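Local atomic coordinates of BtGH115A (Bacteroides thetaiotaomicron, PDB entry 5BY3), a protein that acts as a family GH115 4-O-methyl-alpha-glucuronidase with specificity for decorated arabinogalactans. Residues 413-416 and 417-421; 443-446 and 447-451. All blocks are in the same frame, centred on the assembly; numbering follows the deposited sequence.

Interaction 1 (413-416 and 417-421); sequences LIYQ and QMKQA
Gln416 and Gln417, consecutive residues within helix 411-423, send their side chains out alongside each other and are the two residues that bury the most surface here. Their terminal amides are not stacked flat, since the two planes are 53° apart. In Gln416 the first torsion is an unusual 96°, and a further bend at chi2 carries the amide over toward its neighbour. Gln417 also bends at chi2, and its aliphatic part faces back one helical turn, where CG lies 3.9 Å from Leu413 CD1. The same pair is joined through the backbone, Gln417 N donating to Leu413 O at 3.0 Å.

Tyr415 and Lys419 illustrate the i to i+4 pairing of an aromatic with a long aliphatic chain. With CG anti to the backbone N (chi1 165°) and a bend at chi2, Lys419 runs alongside the tyrosine, pointing the same way. Lys419 CB lies over one face of the Tyr415 ring, 4.2 Å from its centroid, in a CH-pi contact, while Lys419 CD comes within 3.5 Å of Tyr415 OH. Both polar ends are satisfied by one outside residue, for Tyr415 OH and Lys419 NZ each hydrogen-bond to Ser458 OG. On another side of the helix, Ile414 CG2 meets CG of selenomethionine Met418 at 4.2 Å.

Helix 411-423 is the connection of a beta-alpha-beta unit between parallel strands 388-393 and 429-433. Gln416 reaches Leu697 in a loop from the C-terminal part of the chain, whereas Met418 packs against Tyr392 of strand 388-393 and against Phe447 and Met450 of helix 441-452.

Interaction 2 (443-446 and 447-451); sequences QIEL and FMDMA
Asp449 leans back on Glu445 one turn earlier in helix 441-452, the alpha-helix that follows the last strand, 429-433, of a parallel eight-stranded TIM-barrel-type fold. Taken atom by atom, the aspartate hugs its own helix. Asp449 CB is 3.3 Å from Glu445 O. Asp449 CG, turned to lie beside its own backbone N (chi1 -75°), is still nearer, 3.2 Å from Glu445 O. At the tip, both carboxylate oxygens stay close to Glu445 O, and Asp449 OD2 in addition lies 3.9 Å from Glu445 CG. The carbonyl oxygen itself is engaged by the backbone, Glu445 O receiving Asp449 N at 2.8 Å.

Glu445 takes a different course. Its chain is extended, with CG anti to the backbone N (chi1 -172°), and it crosses the aspartate obliquely, leaving the two carboxylates nearly perpendicular at 89°. The like-charged oxygens Glu445 OE2 and Asp449 OD2 come to 4.2 Å, a proximity that the surroundings would be expected to ease: Arg472 forms a salt bridge with Glu445 OE2, and His465 NE2 is hydrogen-bonded to Asp449 OD2. The other glutamate oxygen, OE1, accepts from the indole N-H groups of Trp132 and Trp469, so both oxygens of this buried carboxylate are held.

Elsewhere round the helix the one-turn spacing joins apolar groups. Ile444 meets selenomethionine Met448 through CG2 and CG, 4.4 Å apart, and the branch point of Leu446, CG, lies 4.3 Å from the selenium atom SE of Met450.

Interactions 1 and 2 lie on two helices in series, 411-423 and 441-452, joined through strand 429-433, and their centres are 11 Å apart. The helices touch directly. Ile414 CD1 packs on Gln443 CG at 3.5 Å, and CE of selenomethionine Met418 meets Phe447 CE2 at 3.6 Å. Met450 CE, about one turn beyond Phe447, lies 3.5 Å from Tyr415 O, packing against the carbonyl that accepts from Lys419 N in interaction 1. The side chain of Ile444 in interaction 2 is about 10 Å from the nickel ion bound at Leu404 and Asp436; both contacts are structural packing.

Interaction 1 (413-416 and 417-421)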
ATOM      1  N   LEU A 413      -0.714  -2.781 -10.219  1.00 38.91           N
ATOM      2  CA  LEU A 413       0.181  -1.639 -10.249  1.00 36.73           C
ATOM      3  C   LEU A 413       1.076  -1.721  -9.010  1.00 39.65           C
ATOM      4  O   LEU A 413       2.302  -1.481  -9.095  1.00 36.95           O
ATOM      5  CB  LEU A 413      -0.589  -0.315 -10.368  1.00 34.19           C
ATOM      6  CG  LEU A 413       0.137   0.992  -9.959  1.00 39.73           C
ATOM      7  CD1 LEU A 413       1.222   1.380 -10.974  1.00 29.56           C
ATOM      8  CD2 LEU A 413      -0.859   2.123  -9.723  1.00 33.48           C
ATOM      9  N   ILE A 414       0.472  -2.077  -7.879  1.00 34.52           N
ATOM     10  CA  ILE A 414       1.230  -2.303  -6.696  1.00 35.88           C
ATOM     11  C   ILE A 414       2.264  -3.368  -7.068  1.00 41.23           C
ATOM     12  O   ILE A 414       3.472  -3.113  -6.924  1.00 43.37           O
ATOM     13  CB  ILE A 414       0.344  -2.694  -5.496  1.00 35.41           C
ATOM     14  CG1 ILE A 414      -0.591  -1.540  -5.136  1.00 33.38           C
ATOM     15  CG2 ILE A 414       1.169  -3.132  -4.261  1.00 32.46           C
ATOM     16  CD1 ILE A 414      -1.702  -2.033  -4.221  1.00 33.82           C
ATOM     17  N   TYR A 415       1.798  -4.521  -7.571  1.00 42.29           N
ATOM     18  CA  TYR A 415       2.696  -5.596  -7.970  1.00 40.52           C
ATOM     19  C   TYR A 415       3.854  -5.112  -8.823  1.00 43.95           C
ATOM     20  O   TYR A 415       5.013  -5.307  -8.424  1.00 39.89           O
ATOM     21  CB  TYR A 415       2.006  -6.710  -8.730  1.00 39.76           C
ATOM     22  CG  TYR A 415       2.996  -7.788  -9.117  1.00 39.90           C
ATOM     23  CD1 TYR A 415       3.592  -8.570  -8.142  1.00 40.51           C
ATOM     24  CD2 TYR A 415       3.380  -7.995 -10.457  1.00 45.27           C
ATOM     25  CE1 TYR A 415       4.551  -9.530  -8.464  1.00 43.74           C
ATOM     26  CE2 TYR A 415       4.322  -8.988 -10.807  1.00 43.56           C
ATOM     27  CZ  TYR A 415       4.898  -9.746  -9.792  1.00 45.54           C
ATOM     28  OH  TYR A 415       5.816 -10.731 -10.061  1.00 50.15           O
ATOM     29  N   GLN A 416       3.554  -4.486  -9.975  1.00 44.05           N
ATOM     30  CA  GLN A 416       4.622  -4.180 -10.907  1.00 45.67           C
ATOM     31  C   GLN A 416       5.640  -3.154 -10.396  1.00 45.57           C
ATOM     32  O   GLN A 416       6.820  -3.248 -10.730  1.00 57.19           O
ATOM     33  CB  GLN A 416       4.127  -3.895 -12.325  1.00 43.29           C
ATOM     34  CG  GLN A 416       3.932  -2.435 -12.715  1.00 55.54           C
ATOM     35  CD  GLN A 416       5.188  -1.667 -13.135  1.00 50.71           C
ATOM     36  OE1 GLN A 416       6.106  -2.173 -13.790  1.00 51.51           O
ATOM     37  NE2 GLN A 416       5.203  -0.410 -12.773  1.00 58.37           N
ATOM     38  N   GLN A 417       5.184  -2.193  -9.607  1.00 39.29           N
ATOM     39  CA  GLN A 417       6.062  -1.213  -9.051  1.00 39.13           C
ATOM     40  C   GLN A 417       6.949  -1.819  -7.978  1.00 41.92           C
ATOM     41  O   GLN A 417       8.151  -1.539  -7.957  1.00 39.44           O
ATOM     42  CB  GLN A 417       5.291  -0.006  -8.520  1.00 39.51           C
ATOM     43  CG  GLN A 417       4.829   0.976  -9.609  1.00 36.06           C
ATOM     44  CD  GLN A 417       6.005   1.689 -10.278  1.00 39.11           C
ATOM     45  OE1 GLN A 417       6.209   1.579 -11.503  1.00 36.47           O
ATOM     46  NE2 GLN A 417       6.805   2.412  -9.465  1.00 37.13           N
HETATM   47  N   MSE A 418       6.369  -2.666  -7.128  1.00 39.78           N
HETATM   48  CA  MSE A 418       7.068  -3.166  -5.940  1.00 42.83           C
HETATM   49  C   MSE A 418       7.989  -4.304  -6.302  1.00 42.09           C
HETATM   50  O   MSE A 418       9.047  -4.450  -5.697  1.00 45.10           O
HETATM   51  CB  MSE A 418       6.150  -3.598  -4.775  1.00 39.28           C
HETATM   52  CG  MSE A 418       5.340  -2.464  -4.189  1.00 38.65           C
HETATM   53 SE   MSE A 418       6.425  -0.952  -3.562  1.00 40.75          SE
HETATM   54  CE  MSE A 418       7.443  -1.940  -2.192  1.00 33.61           C
ATOM     55  N   LYS A 419       7.584  -5.125  -7.260  1.00 40.71           N
ATOM     56  CA  LYS A 419       8.473  -6.124  -7.863  1.00 44.93           C
ATOM     57  C   LYS A 419       9.700  -5.409  -8.451  1.00 43.90           C
ATOM     58  O   LYS A 419      10.841  -5.776  -8.140  1.00 45.05           O
ATOM     59  CB  LYS A 419       7.730  -6.944  -8.923  1.00 41.42           C
ATOM     60  CG  LYS A 419       8.585  -7.767  -9.862  1.00 53.79           C
ATOM     61  CD  LYS A 419       8.883  -9.156  -9.314  1.00 61.23           C
ATOM     62  CE  LYS A 419       9.772  -9.945 -10.272  1.00 61.12           C
ATOM     63  NZ  LYS A 419      10.211 -11.213  -9.626  1.00 64.97           N
ATOM     64  N   GLN A 420       9.466  -4.371  -9.247  1.00 39.24           N
ATOM     65  CA  GLN A 420      10.568  -3.591  -9.771  1.00 44.04           C
ATOM     66  C   GLN A 420      11.445  -3.039  -8.655  1.00 44.21           C
ATOM     67  O   GLN A 420      12.666  -3.136  -8.745  1.00 47.05           O
ATOM     68  CB  GLN A 420      10.118  -2.502 -10.742  1.00 48.21           C
ATOM     69  CG  GLN A 420      11.270  -1.923 -11.570  1.00 54.60           C
ATOM     70  CD  GLN A 420      10.794  -1.168 -12.794  1.00 58.16           C
ATOM     71  OE1 GLN A 420      10.066  -0.183 -12.680  1.00 59.10           O
ATOM     72  NE2 GLN A 420      11.207  -1.621 -13.971  1.00 55.97           N
ATOM     73  N   ALA A 421      10.834  -2.516  -7.594  1.00 45.85           N
ATOM     74  CA  ALA A 421      11.583  -2.006  -6.445  1.00 47.21           C
ATOM     75  C   ALA A 421      12.534  -3.051  -5.831  1.00 47.32           C
ATOM     76  O   ALA A 421      13.718  -2.754  -5.589  1.00 46.96           O
ATOM     77  CB  ALA A 421      10.634  -1.450  -5.388  1.00 50.30           C
TER

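Interaction 2 (443-446 and 447-451)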
ATOM      1  N   GLN A 443      -5.012  -4.835  -0.442  1.00 30.84           N
ATOM      2  CA  GLN A 443      -3.710  -4.262  -0.892  1.00 34.65           C
ATOM      3  C   GLN A 443      -2.588  -4.392   0.160  1.00 36.38           C
ATOM      4  O   GLN A 443      -1.436  -4.697  -0.181  1.00 37.82           O
ATOM      5  CB  GLN A 443      -3.831  -2.801  -1.334  1.00 33.24           C
ATOM      6  CG  GLN A 443      -4.702  -2.556  -2.580  1.00 36.66           C
ATOM      7  CD  GLN A 443      -6.191  -2.280  -2.284  1.00 34.99           C
ATOM      8  OE1 GLN A 443      -6.690  -2.561  -1.183  1.00 41.86           O
ATOM      9  NE2 GLN A 443      -6.908  -1.741  -3.272  1.00 32.99           N
ATOM     10  N   ILE A 444      -2.965  -4.210   1.426  1.00 35.98           N
ATOM     11  CA  ILE A 444      -2.083  -4.304   2.559  1.00 35.62           C
ATOM     12  C   ILE A 444      -1.527  -5.723   2.613  1.00 37.51           C
ATOM     13  O   ILE A 444      -0.320  -5.912   2.765  1.00 41.10           O
ATOM     14  CB  ILE A 444      -2.809  -3.929   3.875  1.00 37.17           C
ATOM     15  CG1 ILE A 444      -3.177  -2.431   3.880  1.00 35.57           C
ATOM     16  CG2 ILE A 444      -1.972  -4.288   5.116  1.00 37.58           C
ATOM     17  CD1 ILE A 444      -4.190  -2.019   4.947  1.00 27.96           C
ATOM     18  N   GLU A 445      -2.385  -6.719   2.475  1.00 35.22           N
ATOM     19  CA  GLU A 445      -1.904  -8.080   2.587  1.00 34.80           C
ATOM     20  C   GLU A 445      -1.041  -8.451   1.372  1.00 37.31           C
ATOM     21  O   GLU A 445      -0.030  -9.161   1.502  1.00 42.22           O
ATOM     22  CB  GLU A 445      -3.058  -9.059   2.761  1.00 36.66           C
ATOM     23  CG  GLU A 445      -2.599 -10.478   3.076  1.00 39.52           C
ATOM     24  CD  GLU A 445      -3.737 -11.417   3.401  1.00 43.05           C
ATOM     25  OE1 GLU A 445      -4.797 -10.957   3.871  1.00 43.21           O
ATOM     26  OE2 GLU A 445      -3.560 -12.639   3.198  1.00 46.06           O
ATOM     27  N   LEU A 446      -1.420  -7.964   0.199  1.00 35.98           N
ATOM     28  CA  LEU A 446      -0.582  -8.140  -0.972  1.00 35.88           C
ATOM     29  C   LEU A 446       0.830  -7.563  -0.719  1.00 38.38           C
ATOM     30  O   LEU A 446       1.819  -8.269  -0.841  1.00 43.89           O
ATOM     31  CB  LEU A 446      -1.230  -7.503  -2.206  1.00 32.79           C
ATOM     32  CG  LEU A 446      -0.477  -7.623  -3.553  1.00 34.12           C
ATOM     33  CD1 LEU A 446      -0.188  -9.090  -3.961  1.00 33.99           C
ATOM     34  CD2 LEU A 446      -1.265  -6.873  -4.628  1.00 31.44           C
ATOM     35  N   PHE A 447       0.902  -6.285  -0.356  1.00 36.24           N
ATOM     36  CA  PHE A 447       2.141  -5.646  -0.019  1.00 35.56           C
ATOM     37  C   PHE A 447       2.936  -6.480   1.001  1.00 37.08           C
ATOM     38  O   PHE A 447       4.129  -6.668   0.837  1.00 33.45           O
ATOM     39  CB  PHE A 447       1.823  -4.257   0.544  1.00 38.98           C
ATOM     40  CG  PHE A 447       2.993  -3.307   0.581  1.00 36.86           C
ATOM     41  CD1 PHE A 447       3.809  -3.225   1.710  1.00 37.22           C
ATOM     42  CD2 PHE A 447       3.258  -2.463  -0.503  1.00 37.60           C
ATOM     43  CE1 PHE A 447       4.885  -2.341   1.749  1.00 34.95           C
ATOM     44  CE2 PHE A 447       4.324  -1.568  -0.461  1.00 34.99           C
ATOM     45  CZ  PHE A 447       5.123  -1.512   0.673  1.00 33.41           C
HETATM   46  N   MSE A 448       2.265  -6.993   2.030  1.00 36.07           N
HETATM   47  CA  MSE A 448       2.957  -7.665   3.142  1.00 37.89           C
HETATM   48  C   MSE A 448       3.429  -9.024   2.735  1.00 36.29           C
HETATM   49  O   MSE A 448       4.501  -9.444   3.192  1.00 38.69           O
HETATM   50  CB  MSE A 448       2.190  -7.750   4.473  1.00 37.54           C
HETATM   51  CG  MSE A 448       1.930  -6.387   5.109  1.00 42.27           C
HETATM   52 SE   MSE A 448       3.545  -5.276   5.369  1.00 43.95          SE
HETATM   53  CE  MSE A 448       2.649  -3.560   5.136  1.00 36.88           C
ATOM     54  N   ASP A 449       2.640  -9.702   1.895  1.00 34.82           N
ATOM     55  CA  ASP A 449       3.053 -10.950   1.224  1.00 39.08           C
ATOM     56  C   ASP A 449       4.280 -10.746   0.347  1.00 41.83           C
ATOM     57  O   ASP A 449       5.191 -11.578   0.369  1.00 43.11           O
ATOM     58  CB  ASP A 449       1.929 -11.563   0.364  1.00 36.74           C
ATOM     59  CG  ASP A 449       0.838 -12.261   1.198  1.00 39.21           C
ATOM     60  OD1 ASP A 449       1.065 -12.518   2.395  1.00 43.85           O
ATOM     61  OD2 ASP A 449      -0.259 -12.539   0.661  1.00 35.00           O
HETATM   62  N   MSE A 450       4.292  -9.642  -0.419  1.00 41.79           N
HETATM   63  CA  MSE A 450       5.411  -9.318  -1.299  1.00 43.67           C
HETATM   64  C   MSE A 450       6.662  -9.231  -0.476  1.00 44.01           C
HETATM   65  O   MSE A 450       7.639  -9.905  -0.772  1.00 49.11           O
HETATM   66  CB  MSE A 450       5.129  -8.082  -2.127  1.00 41.61           C
HETATM   67  CG  MSE A 450       4.358  -8.581  -3.336  1.00 39.76           C
HETATM   68 SE   MSE A 450       3.723  -7.062  -4.399  1.00 35.79          SE
HETATM   69  CE  MSE A 450       5.384  -7.096  -5.474  1.00 36.07           C
ATOM     70  N   ALA A 451       6.568  -8.498   0.622  1.00 41.34           N
ATOM     71  CA  ALA A 451       7.681  -8.156   1.497  1.00 43.44           C
ATOM     72  C   ALA A 451       8.138  -9.361   2.284  1.00 47.08           C
ATOM     73  O   ALA A 451       9.309  -9.441   2.667  1.00 48.16           O
ATOM     74  CB  ALA A 451       7.286  -7.019   2.440  1.00 41.15           C
TER